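Local structure of amino acid adenylation domain-containing protein (6ULY) at residues A[70-75]-A[94-99]; A[120-125]-A[421-426]; A[125-130]-A[149-154]. The protein probably selects an alpha-keto acid and activates it as the acyl adenylate in a nonribosomal depsipeptide synthetase module, holding 4-methyl-2-oxopentanoyl adenylate here. One frame throughout, in Å; residues are numbered along the deposited sequence.

Contact 1. Residues A[70-75]-A[94-99]; sequences PVFFQF and VPTLVS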
loop_
_atom_site.group_PDB
_atom_site.type_symbol
_atom_site.label_atom_id
_atom_site.label_comp_id
_atom_site.label_asym_id
_atom_site.label_seq_id
_atom_site.Cartn_x
_atom_site.Cartn_y
_atom_site.Cartn_z
ATOM N N PRO A 70 4.991 -20.956 14.880
ATOM C CA PRO A 70 4.179 -19.796 15.251
ATOM C C PRO A 70 2.851 -20.220 15.860
ATOM O O PRO A 70 2.341 -21.318 15.627
ATOM C CB PRO A 70 3.970 -19.071 13.916
ATOM C CG PRO A 70 4.049 -20.145 12.902
ATOM C CD PRO A 70 5.035 -21.151 13.419
ATOM N N VAL A 71 2.297 -19.313 16.658
ATOM C CA VAL A 71 1.006 -19.505 17.303
ATOM C C VAL A 71 0.203 -18.226 17.131
ATOM O O VAL A 71 0.680 -17.139 17.476
ATOM C CB VAL A 71 1.153 -19.852 18.796
ATOM C CG1 VAL A 71 -0.216 -20.079 19.423
ATOM C CG2 VAL A 71 2.042 -21.067 18.968
ATOM N N PHE A 72 -1.015 -18.360 16.619
ATOM C CA PHE A 72 -1.843 -17.217 16.251
ATOM C C PHE A 72 -2.755 -16.868 17.421
ATOM O O PHE A 72 -3.682 -17.619 17.739
ATOM C CB PHE A 72 -2.648 -17.544 14.995
ATOM C CG PHE A 72 -3.061 -16.338 14.207
ATOM C CD1 PHE A 72 -2.289 -15.898 13.147
ATOM C CD2 PHE A 72 -4.222 -15.647 14.519
ATOM C CE1 PHE A 72 -2.661 -14.792 12.412
ATOM C CE2 PHE A 72 -4.600 -14.535 13.779
ATOM C CZ PHE A 72 -3.817 -14.110 12.726
ATOM N N PHE A 73 -2.500 -15.724 18.055
ATOM C CA PHE A 73 -3.272 -15.308 19.218
ATOM C C PHE A 73 -4.544 -14.581 18.795
ATOM O O PHE A 73 -4.501 -13.656 17.978
ATOM C CB PHE A 73 -2.436 -14.400 20.122
ATOM C CG PHE A 73 -1.446 -15.135 20.988
ATOM C CD1 PHE A 73 -1.000 -16.402 20.646
ATOM C CD2 PHE A 73 -0.972 -14.556 22.155
ATOM C CE1 PHE A 73 -0.096 -17.069 21.443
ATOM C CE2 PHE A 73 -0.068 -15.219 22.957
ATOM C CZ PHE A 73 0.368 -16.478 22.605
ATOM N N GLN A 74 -5.674 -14.990 19.381
ATOM C CA GLN A 74 -6.981 -14.359 19.157
ATOM C C GLN A 74 -7.695 -14.362 20.508
ATOM O O GLN A 74 -8.463 -15.276 20.815
ATOM C CB GLN A 74 -7.778 -15.091 18.083
ATOM C CG GLN A 74 -7.302 -14.811 16.667
ATOM C CD GLN A 74 -7.654 -13.411 16.209
ATOM O OE1 GLN A 74 -8.695 -13.196 15.590
ATOM N NE2 GLN A 74 -6.790 -12.449 16.517
ATOM N N PHE A 75 -7.434 -13.331 21.308
ATOM C CA PHE A 75 -7.858 -13.293 22.698
ATOM C C PHE A 75 -8.732 -12.082 22.974
ATOM O O PHE A 75 -8.534 -11.009 22.396
ATOM C CB PHE A 75 -6.652 -13.267 23.647
ATOM C CG PHE A 75 -5.923 -14.571 23.723
ATOM C CD1 PHE A 75 -6.440 -15.624 24.458
ATOM C CD2 PHE A 75 -4.727 -14.748 23.054
ATOM C CE1 PHE A 75 -5.775 -16.831 24.524
ATOM C CE2 PHE A 75 -4.055 -15.953 23.115
ATOM C CZ PHE A 75 -4.577 -16.995 23.851
ATOM N N VAL A 94 6.481 -19.138 18.916
ATOM C CA VAL A 94 6.500 -17.724 18.546
ATOM C C VAL A 94 5.072 -17.194 18.483
ATOM O O VAL A 94 4.350 -17.467 17.510
ATOM C CB VAL A 94 7.209 -17.511 17.198
ATOM C CG1 VAL A 94 7.410 -16.036 16.942
ATOM C CG2 VAL A 94 8.540 -18.237 17.169
ATOM N N PRO A 95 4.621 -16.427 19.471
ATOM C CA PRO A 95 3.276 -15.855 19.393
ATOM C C PRO A 95 3.164 -14.848 18.266
ATOM O O PRO A 95 4.105 -14.115 17.959
ATOM C CB PRO A 95 3.097 -15.169 20.752
ATOM C CG PRO A 95 4.120 -15.774 21.634
ATOM C CD PRO A 95 5.276 -16.092 20.744
ATOM N N THR A 96 1.982 -14.803 17.668
ATOM C CA THR A 96 1.623 -13.783 16.689
ATOM C C THR A 96 0.598 -12.868 17.350
ATOM O O THR A 96 -0.580 -13.217 17.461
ATOM C CB THR A 96 1.075 -14.419 15.420
ATOM O OG1 THR A 96 2.005 -15.400 14.946
ATOM C CG2 THR A 96 0.851 -13.363 14.355
ATOM N N LEU A 97 1.053 -11.699 17.787
ATOM C CA LEU A 97 0.204 -10.761 18.510
ATOM C C LEU A 97 -0.633 -9.976 17.508
ATOM O O LEU A 97 -0.101 -9.159 16.749
ATOM C CB LEU A 97 1.057 -9.831 19.366
ATOM C CG LEU A 97 2.110 -10.511 20.249
ATOM C CD1 LEU A 97 2.775 -9.492 21.158
ATOM C CD2 LEU A 97 1.492 -11.633 21.061
ATOM N N VAL A 98 -1.940 -10.228 17.499
ATOM C CA VAL A 98 -2.875 -9.483 16.662
ATOM C C VAL A 98 -4.233 -9.479 17.348
ATOM O O VAL A 98 -4.688 -10.503 17.868
ATOM C CB VAL A 98 -2.965 -10.075 15.237
ATOM C CG1 VAL A 98 -3.376 -11.534 15.282
ATOM C CG2 VAL A 98 -3.933 -9.260 14.379
ATOM N N SER A 99 -4.873 -8.315 17.353
ATOM C CA SER A 99 -6.163 -8.184 18.013
ATOM C C SER A 99 -7.193 -9.086 17.349
ATOM O O SER A 99 -7.098 -9.411 16.162
ATOM C CB SER A 99 -6.645 -6.734 17.967
ATOM O OG SER A 99 -6.754 -6.288 16.627
#

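Contact 2. Residues A[120-125]-A[421-426]; sequences LLEHPL and YYRNDE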
loop_
_atom_site.group_PDB
_atom_site.type_symbol
_atom_site.label_atom_id
_atom_site.label_comp_id
_atom_site.label_asym_id
_atom_site.label_seq_id
_atom_site.Cartn_x
_atom_site.Cartn_y
_atom_site.Cartn_z
ATOM N N LEU A 120 0.228 -16.565 5.638
ATOM C CA LEU A 120 1.658 -16.289 5.556
ATOM C C LEU A 120 2.443 -17.151 6.535
ATOM O O LEU A 120 3.579 -17.545 6.247
ATOM C CB LEU A 120 1.924 -14.808 5.824
ATOM C CG LEU A 120 3.345 -14.325 5.524
ATOM C CD1 LEU A 120 3.672 -14.522 4.044
ATOM C CD2 LEU A 120 3.524 -12.867 5.935
ATOM N N LEU A 121 1.855 -17.452 7.690
ATOM C CA LEU A 121 2.484 -18.271 8.716
ATOM C C LEU A 121 2.213 -19.760 8.531
ATOM O O LEU A 121 2.470 -20.543 9.450
ATOM C CB LEU A 121 2.004 -17.820 10.096
ATOM C CG LEU A 121 2.434 -16.403 10.481
ATOM C CD1 LEU A 121 1.561 -15.845 11.590
ATOM C CD2 LEU A 121 3.892 -16.397 10.904
ATOM N N GLU A 122 1.704 -20.165 7.369
ATOM C CA GLU A 122 1.464 -21.574 7.059
ATOM C C GLU A 122 0.500 -22.212 8.063
ATOM O O GLU A 122 0.789 -23.242 8.675
ATOM C CB GLU A 122 2.786 -22.344 6.991
ATOM C CG GLU A 122 3.670 -21.926 5.819
ATOM C CD GLU A 122 4.968 -22.706 5.755
ATOM O OE1 GLU A 122 5.353 -23.312 6.778
ATOM O OE2 GLU A 122 5.603 -22.720 4.680
ATOM N N HIS A 123 -0.663 -21.584 8.223
ATOM C CA HIS A 123 -1.778 -22.175 8.950
ATOM C C HIS A 123 -1.379 -22.562 10.368
ATOM O O HIS A 123 -1.433 -23.744 10.726
ATOM C CB HIS A 123 -2.293 -23.408 8.205
ATOM C CG HIS A 123 -2.525 -23.180 6.744
ATOM N ND1 HIS A 123 -3.002 -21.987 6.242
ATOM C CD2 HIS A 123 -2.345 -23.993 5.676
ATOM C CE1 HIS A 123 -3.108 -22.077 4.928
ATOM N NE2 HIS A 123 -2.713 -23.282 4.560
ATOM N N PRO A 124 -0.977 -21.608 11.198
ATOM C CA PRO A 124 -0.629 -21.934 12.582
ATOM C C PRO A 124 -1.866 -22.165 13.434
ATOM O O PRO A 124 -2.961 -21.679 13.146
ATOM C CB PRO A 124 0.135 -20.694 13.057
ATOM C CG PRO A 124 -0.445 -19.579 12.243
ATOM C CD PRO A 124 -0.791 -20.176 10.903
ATOM N N LEU A 125 -1.668 -22.923 14.508
ATOM C CA LEU A 125 -2.725 -23.097 15.489
ATOM C C LEU A 125 -3.182 -21.735 15.986
ATOM O O LEU A 125 -2.360 -20.885 16.343
ATOM C CB LEU A 125 -2.232 -23.950 16.661
ATOM C CG LEU A 125 -3.136 -23.989 17.900
ATOM C CD1 LEU A 125 -4.433 -24.720 17.593
ATOM C CD2 LEU A 125 -2.417 -24.634 19.074
ATOM N N TYR A 421 10.272 -7.816 8.449
ATOM C CA TYR A 421 8.949 -8.325 8.130
ATOM C C TYR A 421 9.056 -9.761 7.633
ATOM O O TYR A 421 9.915 -10.091 6.811
ATOM C CB TYR A 421 8.278 -7.455 7.071
ATOM C CG TYR A 421 8.170 -5.995 7.438
ATOM C CD1 TYR A 421 7.424 -5.585 8.538
ATOM C CD2 TYR A 421 8.800 -5.021 6.672
ATOM C CE1 TYR A 421 7.318 -4.252 8.870
ATOM C CE2 TYR A 421 8.698 -3.684 6.996
ATOM C CZ TYR A 421 7.959 -3.305 8.096
ATOM O OH TYR A 421 7.859 -1.974 8.416
ATOM N N TYR A 422 8.167 -10.613 8.131
ATOM C CA TYR A 422 8.239 -12.036 7.831
ATOM C C TYR A 422 7.901 -12.289 6.366
ATOM O O TYR A 422 6.887 -11.804 5.853
ATOM C CB TYR A 422 7.283 -12.805 8.749
ATOM C CG TYR A 422 7.379 -14.313 8.664
ATOM C CD1 TYR A 422 8.579 -14.975 8.907
ATOM C CD2 TYR A 422 6.261 -15.078 8.365
ATOM C CE1 TYR A 422 8.661 -16.355 8.832
ATOM C CE2 TYR A 422 6.334 -16.456 8.292
ATOM C CZ TYR A 422 7.530 -17.088 8.527
ATOM O OH TYR A 422 7.585 -18.460 8.448
ATOM N N ARG A 423 8.771 -13.042 5.690
ATOM C CA ARG A 423 8.517 -13.498 4.324
ATOM C C ARG A 423 8.291 -12.326 3.371
ATOM O O ARG A 423 7.422 -12.368 2.496
ATOM C CB ARG A 423 7.332 -14.465 4.294
ATOM C CG ARG A 423 7.593 -15.781 5.039
ATOM C CD ARG A 423 7.410 -16.978 4.125
ATOM N NE ARG A 423 6.029 -17.449 4.111
ATOM C CZ ARG A 423 5.467 -18.113 3.105
ATOM N NH1 ARG A 423 6.155 -18.375 2.001
ATOM N NH2 ARG A 423 4.204 -18.504 3.202
ATOM N N ASN A 424 9.088 -11.267 3.527
ATOM C CA ASN A 424 8.953 -10.117 2.634
ATOM C C ASN A 424 10.302 -9.397 2.544
ATOM O O ASN A 424 10.511 -8.324 3.111
ATOM C CB ASN A 424 7.851 -9.169 3.101
ATOM C CG ASN A 424 7.494 -8.150 2.049
ATOM O OD1 ASN A 424 8.306 -7.838 1.180
ATOM N ND2 ASN A 424 6.276 -7.629 2.111
ATOM N N ASP A 425 11.231 -10.004 1.799
ATOM C CA ASP A 425 12.529 -9.377 1.575
ATOM C C ASP A 425 12.374 -7.977 1.000
ATOM O O ASP A 425 13.111 -7.056 1.371
ATOM C CB ASP A 425 13.372 -10.225 0.623
ATOM C CG ASP A 425 13.727 -11.576 1.201
ATOM O OD1 ASP A 425 13.352 -11.847 2.360
ATOM O OD2 ASP A 425 14.386 -12.363 0.487
ATOM N N GLU A 426 11.426 -7.801 0.078
ATOM C CA GLU A 426 11.286 -6.519 -0.601
ATOM C C GLU A 426 10.927 -5.416 0.384
ATOM O O GLU A 426 11.509 -4.326 0.352
ATOM C CB GLU A 426 10.234 -6.632 -1.706
ATOM C CG GLU A 426 9.981 -5.337 -2.442
ATOM C CD GLU A 426 9.197 -5.537 -3.724
ATOM O OE1 GLU A 426 8.637 -6.636 -3.920
ATOM O OE2 GLU A 426 9.147 -4.591 -4.538
HETATM O O HOH W 1 5.483 -19.505 7.052
#

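Contact 3. Residues A[125-130]-A[149-154]; sequences LILTDD and RVAAVE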
loop_
_atom_site.group_PDB
_atom_site.type_symbol
_atom_site.label_atom_id
_atom_site.label_comp_id
_atom_site.label_asym_id
_atom_site.label_seq_id
_atom_site.Cartn_x
_atom_site.Cartn_y
_atom_site.Cartn_z
ATOM N N LEU A 125 -1.668 -22.923 14.508
ATOM C CA LEU A 125 -2.725 -23.097 15.489
ATOM C C LEU A 125 -3.182 -21.735 15.986
ATOM O O LEU A 125 -2.360 -20.885 16.343
ATOM C CB LEU A 125 -2.232 -23.950 16.661
ATOM C CG LEU A 125 -3.136 -23.989 17.900
ATOM C CD1 LEU A 125 -4.433 -24.720 17.593
ATOM C CD2 LEU A 125 -2.417 -24.634 19.074
ATOM N N ILE A 126 -4.489 -21.527 16.008
ATOM C CA ILE A 126 -5.062 -20.319 16.584
ATOM C C ILE A 126 -5.398 -20.603 18.041
ATOM O O ILE A 126 -6.080 -21.585 18.356
ATOM C CB ILE A 126 -6.304 -19.859 15.802
ATOM C CG1 ILE A 126 -5.942 -19.603 14.330
ATOM C CG2 ILE A 126 -6.883 -18.604 16.443
ATOM C CD1 ILE A 126 -7.130 -19.263 13.446
ATOM N N LEU A 127 -4.897 -19.750 18.925
ATOM C CA LEU A 127 -5.097 -19.858 20.360
ATOM C C LEU A 127 -5.982 -18.703 20.798
ATOM O O LEU A 127 -5.727 -17.551 20.428
ATOM C CB LEU A 127 -3.753 -19.816 21.085
ATOM C CG LEU A 127 -3.567 -20.646 22.348
ATOM C CD1 LEU A 127 -3.905 -22.103 22.099
ATOM C CD2 LEU A 127 -2.133 -20.498 22.820
ATOM N N THR A 128 -7.014 -19.005 21.584
ATOM C CA THR A 128 -8.050 -18.022 21.868
ATOM C C THR A 128 -8.684 -18.327 23.221
ATOM O O THR A 128 -8.183 -19.151 23.993
ATOM C CB THR A 128 -9.096 -18.010 20.744
ATOM O OG1 THR A 128 -10.227 -17.226 21.145
ATOM C CG2 THR A 128 -9.550 -19.425 20.419
ATOM N N ASP A 129 -9.790 -17.642 23.500
ATOM C CA ASP A 129 -10.568 -17.772 24.721
ATOM C C ASP A 129 -11.764 -18.691 24.519
ATOM O O ASP A 129 -12.200 -18.950 23.396
ATOM C CB ASP A 129 -11.087 -16.407 25.171
ATOM C CG ASP A 129 -9.992 -15.494 25.604
ATOM O OD1 ASP A 129 -9.029 -15.995 26.215
ATOM O OD2 ASP A 129 -10.092 -14.280 25.334
ATOM N N ASP A 130 -12.324 -19.148 25.639
ATOM C CA ASP A 130 -13.606 -19.838 25.573
ATOM C C ASP A 130 -14.699 -18.906 25.061
ATOM O O ASP A 130 -15.601 -19.343 24.338
ATOM C CB ASP A 130 -13.977 -20.396 26.949
ATOM C CG ASP A 130 -13.215 -21.668 27.295
ATOM O OD1 ASP A 130 -13.069 -22.542 26.414
ATOM O OD2 ASP A 130 -12.770 -21.799 28.453
ATOM N N ARG A 149 -7.263 -24.718 12.749
ATOM C CA ARG A 149 -7.123 -25.419 14.020
ATOM C C ARG A 149 -7.207 -24.396 15.141
ATOM O O ARG A 149 -6.464 -23.409 15.137
ATOM C CB ARG A 149 -5.797 -26.183 14.096
ATOM C CG ARG A 149 -5.744 -27.429 13.229
ATOM C CD ARG A 149 -4.328 -27.981 13.153
ATOM N NE ARG A 149 -4.236 -29.169 12.308
ATOM C CZ ARG A 149 -3.095 -29.753 11.955
ATOM N NH1 ARG A 149 -1.933 -29.262 12.369
ATOM N NH2 ARG A 149 -3.112 -30.832 11.183
ATOM N N VAL A 150 -8.111 -24.630 16.090
ATOM C CA VAL A 150 -8.356 -23.704 17.187
ATOM C C VAL A 150 -8.296 -24.464 18.505
ATOM O O VAL A 150 -8.584 -25.664 18.568
ATOM C CB VAL A 150 -9.719 -22.992 17.037
ATOM C CG1 VAL A 150 -9.790 -21.774 17.950
ATOM C CG2 VAL A 150 -9.960 -22.601 15.583
ATOM N N ALA A 151 -7.918 -23.752 19.565
ATOM C CA ALA A 151 -7.848 -24.336 20.895
ATOM C C ALA A 151 -7.942 -23.216 21.918
ATOM O O ALA A 151 -7.325 -22.162 21.747
ATOM C CB ALA A 151 -6.555 -25.135 21.089
ATOM N N ALA A 152 -8.724 -23.447 22.969
ATOM C CA ALA A 152 -8.897 -22.468 24.029
ATOM C C ALA A 152 -7.835 -22.660 25.104
ATOM O O ALA A 152 -7.327 -23.764 25.316
ATOM C CB ALA A 152 -10.290 -22.579 24.649
ATOM N N VAL A 153 -7.516 -21.564 25.792
ATOM C CA VAL A 153 -6.463 -21.575 26.801
ATOM C C VAL A 153 -6.986 -22.043 28.157
ATOM O O VAL A 153 -6.321 -22.825 28.841
ATOM C CB VAL A 153 -5.830 -20.175 26.892
ATOM C CG1 VAL A 153 -5.054 -20.016 28.189
ATOM C CG2 VAL A 153 -4.924 -19.927 25.695
ATOM N N GLU A 154 -8.158 -21.566 28.579
ATOM C CA GLU A 154 -8.687 -21.933 29.894
ATOM C C GLU A 154 -8.692 -23.438 30.130
ATOM O O GLU A 154 -8.206 -23.875 31.183
ATOM C CB GLU A 154 -10.097 -21.352 30.069
ATOM C CG GLU A 154 -10.143 -19.832 30.190
ATOM C CD GLU A 154 -10.276 -19.136 28.840
ATOM O OE1 GLU A 154 -9.972 -19.768 27.809
ATOM O OE2 GLU A 154 -10.696 -17.959 28.814
#

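Contact 1. Residues A[70-75]-A[94-99]
With CG of Phe-73 anti to its carbonyl carbon (chi1 -78°), the benzyl group lies alongside Pro-95, both side chains pointing the same way. Pro-95 CB sits over one face of the ring in a CH-pi contact, 3.8 Å from the centroid, while Phe-75 CE2 covers the opposite face and Leu-97 CD2 approaches obliquely. Phe-72 points to the face of the sheet that carries Thr-96, and with CG anti to the backbone N (chi1 -155°) its ring lies so that CE2 of Phe-72 meets CG1 of Val-98 at 3.6 Å.

The backbones run parallel in a beta-alpha-beta unit whose helix, 78-91, packs through Cys-88 on Phe-73 and Pro-95. Three backbone hydrogen bonds join them, Val-71 N to Val-94 O, Thr-96 N to Val-71 O at 2.7 Å, and Phe-73 N to Thr-96 O. A weak bond from Thr-96 OG1 also falls on Val-71 O.

Beyond Thr-96 the strands part, and the amide of Gln-74 spans the gap. Its NE2 donates to its neighbour's carbonyl, Phe-73 O, in the carbonyl plane at 3.0 Å, and to Ser-99 O at 3.1 Å from well above that carbonyl's plane. Tyr-104 OH bonds Gln-74 OE1, so both ends of the buried amide are engaged and its rotation is fixed where the backbone ladder stops.

Contact 2. Residues A[120-125]-A[421-426]
The phenol ring of Tyr-422 carries Arg-423 CG over the centre of one face, 3.5 Å above its plane, and meets Leu-120 O at its edge, where CE2 of Tyr-422 is 3.6 Å from that oxygen. Leu-121 CD2 comes obliquely to the same CE2 atom, also at 3.6 Å. The guanidinium of Arg-423 is the second flat group, and it too has Leu-120 O at its edge, only 3° out of its plane.

NE and NH2 of Arg-423 both donate to this one oxygen, each at 3.3 Å, in a side-on grip. The NE donor lies in the carbonyl plane, whereas NH2 is tilted from it. A water donates to Leu-120 O as well and joins it to Tyr-422 OH, 2.7 Å from the water oxygen. Chi1 of -66° sets CG of Arg-423 over the ring, and the bends at chi2 and chi3 then turn the guanidinium to the carbonyl.

That carbonyl belongs to the C-terminal end of helix 109-120, which closes in a Schellman motif with Glu-122, at positive phi, as its C-prime residue. On the other segment, Tyr-421 to Asn-424 form a type II beta turn, and Asn-424 is the N-cap of helix 425-431. A cationic group at a helix C-terminus probably also gains from the helix dipole.

Beside the polar contact, the side chain of Leu-120 runs antiparallel to those of Tyr-422 and Arg-423, its CD1 3.7 Å from Arg-423 CB, while CD2 of Leu-120 rests on the backbone oxygen of Tyr-422. Tyr-422 packs further on Phe-176 and on strand 188-192. Arg-423 NH1 makes a salt bridge with Asp-425 of the second subunit, whose Gln-429 touches Leu-120.

Contact 3. Residues A[125-130]-A[149-154]
Ile-126 N and Arg-149 O begin a ladder of four backbone hydrogen bonds, 2.9 Å long at this first rung. Ala-151 N then gives to Ile-126 O, Thr-128 N to Ala-151 O at 3.2 Å, and Val-153 N to Thr-128 O. CA-H...O contacts supplement them, among them Val-150 CA to Ile-126 O.

This parallel pairing attaches strand 150-152, outermost in its seven-stranded sheet within the chain, to strand 125-128. Val-150 and Thr-128 share the face covered by helix 130-137, where Val-150 CG1 and Thr-128 CG2 press together at a tight 3.4 Å. Thr-128 OG1 makes a weak hydrogen bond with Gln-74 O on neighbouring strand 70-74. Beside helix 78-91 the side chains of Leu-127 and Val-153 cross at about a right angle, with CG of Leu-127 3.7 Å from CG2 of Val-153.

Past the ladder, Asp-130 N is held by Glu-154 OE1 at 3.3 Å, reached from above the carboxylate plane. The acids are crowded: OD1 of Asp-129 lies 3.7 Å from OE2 of Glu-154, and OD2 of Asp-130 is 3.5 Å from OE1 of Glu-154, which could raise their proton affinity. Asp-129 OD2 accepts from the backbone nitrogens of Ser-76 and Ser-77, whereas its buried OD1 has no polar partner in the model.

Overall arrangement
Contacts 1 and 3 belong to one sheet, where strands 70-74 and 125-128 are neighbours: Phe-72 N probably bonds Leu-125 O, and Leu-127 N probably bonds Phe-72 O, stitching the two ladders together. Contact 1 is the buried interior pair, rich in aromatic packing; contact 3 lies at the sheet's margin, more exposed, with acidic residues gathered at its end. Contact 2, partly buried, involves no strand pairing. It joins the turn leading into strand 125-128 to a far later part of the chain, through an arginine-to-carbonyl grip, a bridging water and leucine packing, and alone of the three touches the second subunit. Leu-121 packs on Thr-96, linking contact 2 to contact 1, and Leu-125 is common to contacts 2 and 3.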